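Local coordinates for protein ferredoxin component of carbazole 1,9a-dioxygenase (Nocardioides aromaticivorans, PDB 3GCE) that carries a Rieske-type [2Fe-2S] cluster and probably passes electrons to the terminal oxygenase component of carbazole 1,9a-dioxygenase, at residues T16-K21 and D103-L108; G77-R82 and L93-Y98. All coordinates share one frame; numbering follows the deposited sequence.

Overall arrangement
The two contacts lie on opposite sides of the chain's centre, their own centres 21 Å apart and their nearest atoms about 7 Å apart, so neither touches the other. Along the sequence contact 2 (77-82 with 93-98) is nested inside the long loop that contact 1 (16-21 with 103-108) closes. Contact 1 joins the end of strand 12-16 and the turn after it to the hairpin of strands 100-103 and 106-109, away from the cluster. Contact 2 belongs to the cluster end: Gly77 touches the [2Fe-2S] cluster, and the side chain of Phe79 comes within about 6 Å of it. Both contacts touch strand 43-48: Leu17 and Ile107 meet Val44, and Val95 meets Ile47.

Contact 1: residues T16-K21 and D103-L108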
# COMPACT_ATOMS: atom_id res chain seq x y z
N THR A 16 3.19 -4.90 13.72
CA THR A 16 4.61 -5.17 13.89
C THR A 16 5.15 -5.74 12.57
O THR A 16 4.43 -6.47 11.87
CB THR A 16 4.82 -6.20 15.03
OG1 THR A 16 4.03 -5.82 16.16
CG2 THR A 16 6.22 -6.24 15.47
N LEU A 17 6.39 -5.40 12.22
CA LEU A 17 6.97 -5.77 10.94
C LEU A 17 6.81 -7.26 10.61
O LEU A 17 6.44 -7.61 9.49
CB LEU A 17 8.45 -5.37 10.86
CG LEU A 17 9.17 -5.53 9.53
CD1 LEU A 17 8.69 -4.51 8.53
CD2 LEU A 17 10.68 -5.43 9.71
N ASP A 18 7.08 -8.13 11.58
CA ASP A 18 7.03 -9.56 11.27
C ASP A 18 5.64 -10.16 11.38
O ASP A 18 5.45 -11.37 11.15
CB ASP A 18 8.05 -10.35 12.08
CG ASP A 18 8.10 -9.92 13.52
OD1 ASP A 18 7.02 -9.88 14.16
OD2 ASP A 18 9.23 -9.61 13.99
N GLN A 19 4.64 -9.33 11.70
CA GLN A 19 3.25 -9.75 11.55
C GLN A 19 2.85 -9.68 10.09
O GLN A 19 1.83 -10.24 9.70
CB GLN A 19 2.30 -8.88 12.37
CG GLN A 19 2.40 -9.06 13.88
CD GLN A 19 1.48 -8.10 14.63
OE1 GLN A 19 1.17 -7.00 14.14
NE2 GLN A 19 1.03 -8.51 15.82
N LEU A 20 3.66 -8.99 9.28
CA LEU A 20 3.43 -8.90 7.84
C LEU A 20 4.31 -9.88 7.08
O LEU A 20 5.55 -9.80 7.15
CB LEU A 20 3.68 -7.47 7.34
CG LEU A 20 2.54 -6.47 7.25
CD1 LEU A 20 1.81 -6.30 8.57
CD2 LEU A 20 3.08 -5.14 6.74
N LYS A 21 3.67 -10.78 6.35
CA LYS A 21 4.40 -11.65 5.44
C LYS A 21 4.99 -10.81 4.30
O LYS A 21 4.29 -10.02 3.68
CB LYS A 21 3.48 -12.76 4.89
CG LYS A 21 2.84 -13.62 5.98
CD LYS A 21 1.73 -14.55 5.44
CE LYS A 21 0.40 -13.82 5.26
NZ LYS A 21 -0.69 -14.74 4.79
N ASP A 103 9.78 1.64 13.56
CA ASP A 103 10.49 2.08 14.74
C ASP A 103 10.35 0.98 15.79
O ASP A 103 9.25 0.63 16.19
CB ASP A 103 9.91 3.42 15.21
CG ASP A 103 10.65 4.01 16.41
OD1 ASP A 103 10.58 3.41 17.51
OD2 ASP A 103 11.28 5.09 16.26
N GLY A 104 11.48 0.39 16.20
CA GLY A 104 11.45 -0.70 17.16
C GLY A 104 10.46 -1.81 16.79
O GLY A 104 9.69 -2.26 17.63
N THR A 105 10.53 -2.25 15.53
CA THR A 105 9.61 -3.27 14.95
C THR A 105 8.15 -2.84 14.72
O THR A 105 7.43 -3.49 13.95
CB THR A 105 9.66 -4.64 15.70
OG1 THR A 105 9.31 -5.70 14.79
CG2 THR A 105 8.70 -4.68 16.86
N GLU A 106 7.78 -1.65 15.10
CA GLU A 106 6.40 -1.18 14.92
C GLU A 106 6.26 -0.40 13.62
O GLU A 106 7.04 0.52 13.34
CB GLU A 106 5.93 -0.31 16.09
CG GLU A 106 6.13 -0.93 17.47
CD GLU A 106 5.42 -2.25 17.66
OE1 GLU A 106 4.41 -2.50 17.00
OE2 GLU A 106 5.89 -3.06 18.49
N ILE A 107 5.24 -0.74 12.84
CA ILE A 107 5.01 -0.06 11.59
C ILE A 107 4.10 1.14 11.83
O ILE A 107 2.92 0.98 12.20
CB ILE A 107 4.43 -0.99 10.48
CG1 ILE A 107 5.36 -2.18 10.21
CG2 ILE A 107 4.20 -0.19 9.19
CD1 ILE A 107 4.67 -3.26 9.30
N LEU A 108 4.63 2.33 11.60
CA LEU A 108 3.88 3.57 11.86
C LEU A 108 3.60 4.30 10.55
O LEU A 108 4.52 4.52 9.76
CB LEU A 108 4.70 4.46 12.77
CG LEU A 108 5.20 3.88 14.11
CD1 LEU A 108 6.07 4.92 14.85
CD2 LEU A 108 4.00 3.47 14.98
O HOH W 1 4.65 -5.31 19.47
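Thr16 faces Glu106 as an antiparallel, non-hydrogen-bonded pair, their CA atoms 4.5 Å apart. Followed outward from its CB, which lies 3.9 Å from Thr105 O, the Thr16 side chain forks. A chi1 of -47° puts OG1 beside the backbone N and leaves CG2 anti to it, against Thr105, with Thr16 CG2 3.2 Å from Thr105 OG1; an equally short approach of the two CG2 methyls is doubtful. The other branch, OG1, turns to the carboxylate of Glu106 and lies 3.4 Å from its OE1. A water donates to Glu106 OE2 and makes a weak bond to Thr16 OG1, while Arg13 forms a salt bridge with OE1. One residue on, Leu17 N donates to Thr105 O at 2.8 Å (N-H...O 158°). Deeper in, Ile107 CD1 meets Leu20 CD2 tip to tip at 3.6 Å and also packs against Leu17 CA. Gln19 OE1 accepts from Thr16 N from the 3-10 segment 17-19, joining that turn to the strand end. The type I' turn from Asp103 to Glu106 makes the partner a tight beta hairpin, with strand 12-16 added at its edge to complete a three-stranded antiparallel sheet.

Contact 2: residues G77-R82 and L93-Y98; sequences GRFDVR and LPVRAY
Phe79 and Val95 meet with their side chains at about a right angle, the isopropyl group of Val95 set against the phenyl ring. Val95 CG2 lies over one face of the ring, 3.9 Å from Phe79 CD2, while CG1 comes to 3.7 Å from Phe79 CE2. The same CE2 presents the ring edge to the backbone: Leu93 O lies near the ring plane at 3.4 Å from it. Phe79 CG stands anti to its own carbonyl carbon (chi1 -61°), which swings the ring out of strand 78-80 and across to 93-98. Leu93 O accepts its hydrogen bond from Ser52 OG, and the ring touches Cys51, Ser52 and Cys91. An alanine at Phe79 is likely to open a gap between strand 78-80 and Val95, taking the apolar surface away from its methyls and the ring edge away from Leu93 O.

Beyond the ring, Asp80 OD1 accepts from Arg82 N in an Asx turn and from Arg82 NE in a 2.9 Å salt bridge. NE comes on the syn side, 24° out of the carboxylate plane, and N from above the other face. The contact lies in the cluster-binding part of the Rieske domain: Gly77 touches the cluster, and the side chain of Phe79 is about 4 Å from that of cluster ligand Cys51. No hydrogen bond crosses between the segments, so the ring is probably held mainly by apolar packing on Val95, with Leu93 O at its edge.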
# COMPACT_ATOMS: atom_id res chain seq x y z
N GLY A 77 -5.15 -2.90 -13.62
CA GLY A 77 -4.27 -1.73 -13.61
C GLY A 77 -3.18 -1.93 -12.57
O GLY A 77 -3.29 -2.82 -11.72
N ARG A 78 -2.12 -1.13 -12.61
CA ARG A 78 -1.05 -1.24 -11.60
C ARG A 78 -0.61 0.11 -11.05
O ARG A 78 -0.73 1.12 -11.73
CB ARG A 78 0.18 -1.95 -12.14
CG ARG A 78 -0.05 -3.42 -12.55
CD ARG A 78 1.27 -4.14 -12.88
NE ARG A 78 1.01 -5.48 -13.42
CZ ARG A 78 1.95 -6.41 -13.64
NH1 ARG A 78 3.23 -6.17 -13.37
NH2 ARG A 78 1.59 -7.59 -14.14
N PHE A 79 -0.13 0.09 -9.80
CA PHE A 79 0.51 1.26 -9.17
C PHE A 79 1.88 0.91 -8.63
O PHE A 79 2.12 -0.23 -8.18
CB PHE A 79 -0.34 1.81 -8.01
CG PHE A 79 -1.72 2.27 -8.45
CD1 PHE A 79 -2.80 1.38 -8.42
CD2 PHE A 79 -1.95 3.60 -8.81
CE1 PHE A 79 -4.09 1.79 -8.80
CE2 PHE A 79 -3.23 4.02 -9.19
CZ PHE A 79 -4.30 3.10 -9.17
N ASP A 80 2.77 1.89 -8.65
CA ASP A 80 4.04 1.80 -7.95
C ASP A 80 3.74 2.00 -6.44
O ASP A 80 3.23 3.05 -6.05
CB ASP A 80 4.99 2.88 -8.49
CG ASP A 80 6.25 3.04 -7.64
OD1 ASP A 80 6.69 2.03 -7.01
OD2 ASP A 80 6.79 4.18 -7.61
N VAL A 81 4.06 1.01 -5.61
CA VAL A 81 3.82 1.11 -4.16
C VAL A 81 4.70 2.12 -3.44
O VAL A 81 4.38 2.51 -2.31
CB VAL A 81 3.87 -0.26 -3.44
CG1 VAL A 81 2.78 -1.19 -4.01
CG2 VAL A 81 5.26 -0.91 -3.55
N ARG A 82 5.80 2.54 -4.09
CA ARG A 82 6.71 3.54 -3.53
C ARG A 82 6.14 4.96 -3.60
O ARG A 82 6.44 5.81 -2.73
CB ARG A 82 8.03 3.52 -4.30
CG ARG A 82 8.85 2.26 -4.08
CD ARG A 82 9.99 2.18 -5.08
NE ARG A 82 9.49 1.90 -6.43
CZ ARG A 82 10.27 1.65 -7.47
NH1 ARG A 82 11.58 1.63 -7.32
NH2 ARG A 82 9.74 1.43 -8.66
N LEU A 93 -4.39 7.74 -13.14
CA LEU A 93 -4.19 8.76 -12.14
C LEU A 93 -3.60 8.14 -10.89
O LEU A 93 -3.97 7.02 -10.53
CB LEU A 93 -5.50 9.51 -11.80
CG LEU A 93 -6.04 10.45 -12.88
CD1 LEU A 93 -7.46 10.92 -12.53
CD2 LEU A 93 -5.12 11.64 -13.06
N PRO A 94 -2.66 8.85 -10.23
CA PRO A 94 -2.01 8.31 -9.06
C PRO A 94 -2.95 8.20 -7.86
O PRO A 94 -3.98 8.91 -7.79
CB PRO A 94 -0.85 9.30 -8.79
CG PRO A 94 -1.34 10.59 -9.39
CD PRO A 94 -2.18 10.20 -10.56
N VAL A 95 -2.60 7.31 -6.94
CA VAL A 95 -3.27 7.31 -5.63
C VAL A 95 -2.33 7.91 -4.60
O VAL A 95 -1.13 8.04 -4.86
CB VAL A 95 -3.69 5.89 -5.19
CG1 VAL A 95 -4.81 5.32 -6.13
CG2 VAL A 95 -2.49 4.97 -5.15
N ARG A 96 -2.88 8.28 -3.44
CA ARG A 96 -2.07 8.86 -2.35
C ARG A 96 -1.07 7.85 -1.80
O ARG A 96 -1.42 6.67 -1.63
CB ARG A 96 -2.98 9.33 -1.23
CG ARG A 96 -2.24 9.93 -0.02
CD ARG A 96 -3.28 10.54 0.94
NE ARG A 96 -3.91 11.73 0.34
CZ ARG A 96 -3.30 12.91 0.20
NH1 ARG A 96 -2.07 13.09 0.66
NH2 ARG A 96 -3.92 13.94 -0.39
N ALA A 97 0.17 8.30 -1.61
CA ALA A 97 1.21 7.54 -0.95
C ALA A 97 1.27 8.04 0.49
O ALA A 97 1.05 9.25 0.74
CB ALA A 97 2.56 7.74 -1.64
N TYR A 98 1.54 7.14 1.42
CA TYR A 98 1.57 7.50 2.85
C TYR A 98 2.97 7.31 3.38
O TYR A 98 3.60 6.33 3.05
CB TYR A 98 0.62 6.60 3.64
CG TYR A 98 -0.82 6.98 3.47
CD1 TYR A 98 -1.52 6.65 2.30
CD2 TYR A 98 -1.50 7.66 4.47
CE1 TYR A 98 -2.88 6.99 2.15
CE2 TYR A 98 -2.84 8.00 4.33
CZ TYR A 98 -3.52 7.67 3.18
OH TYR A 98 -4.84 8.03 3.07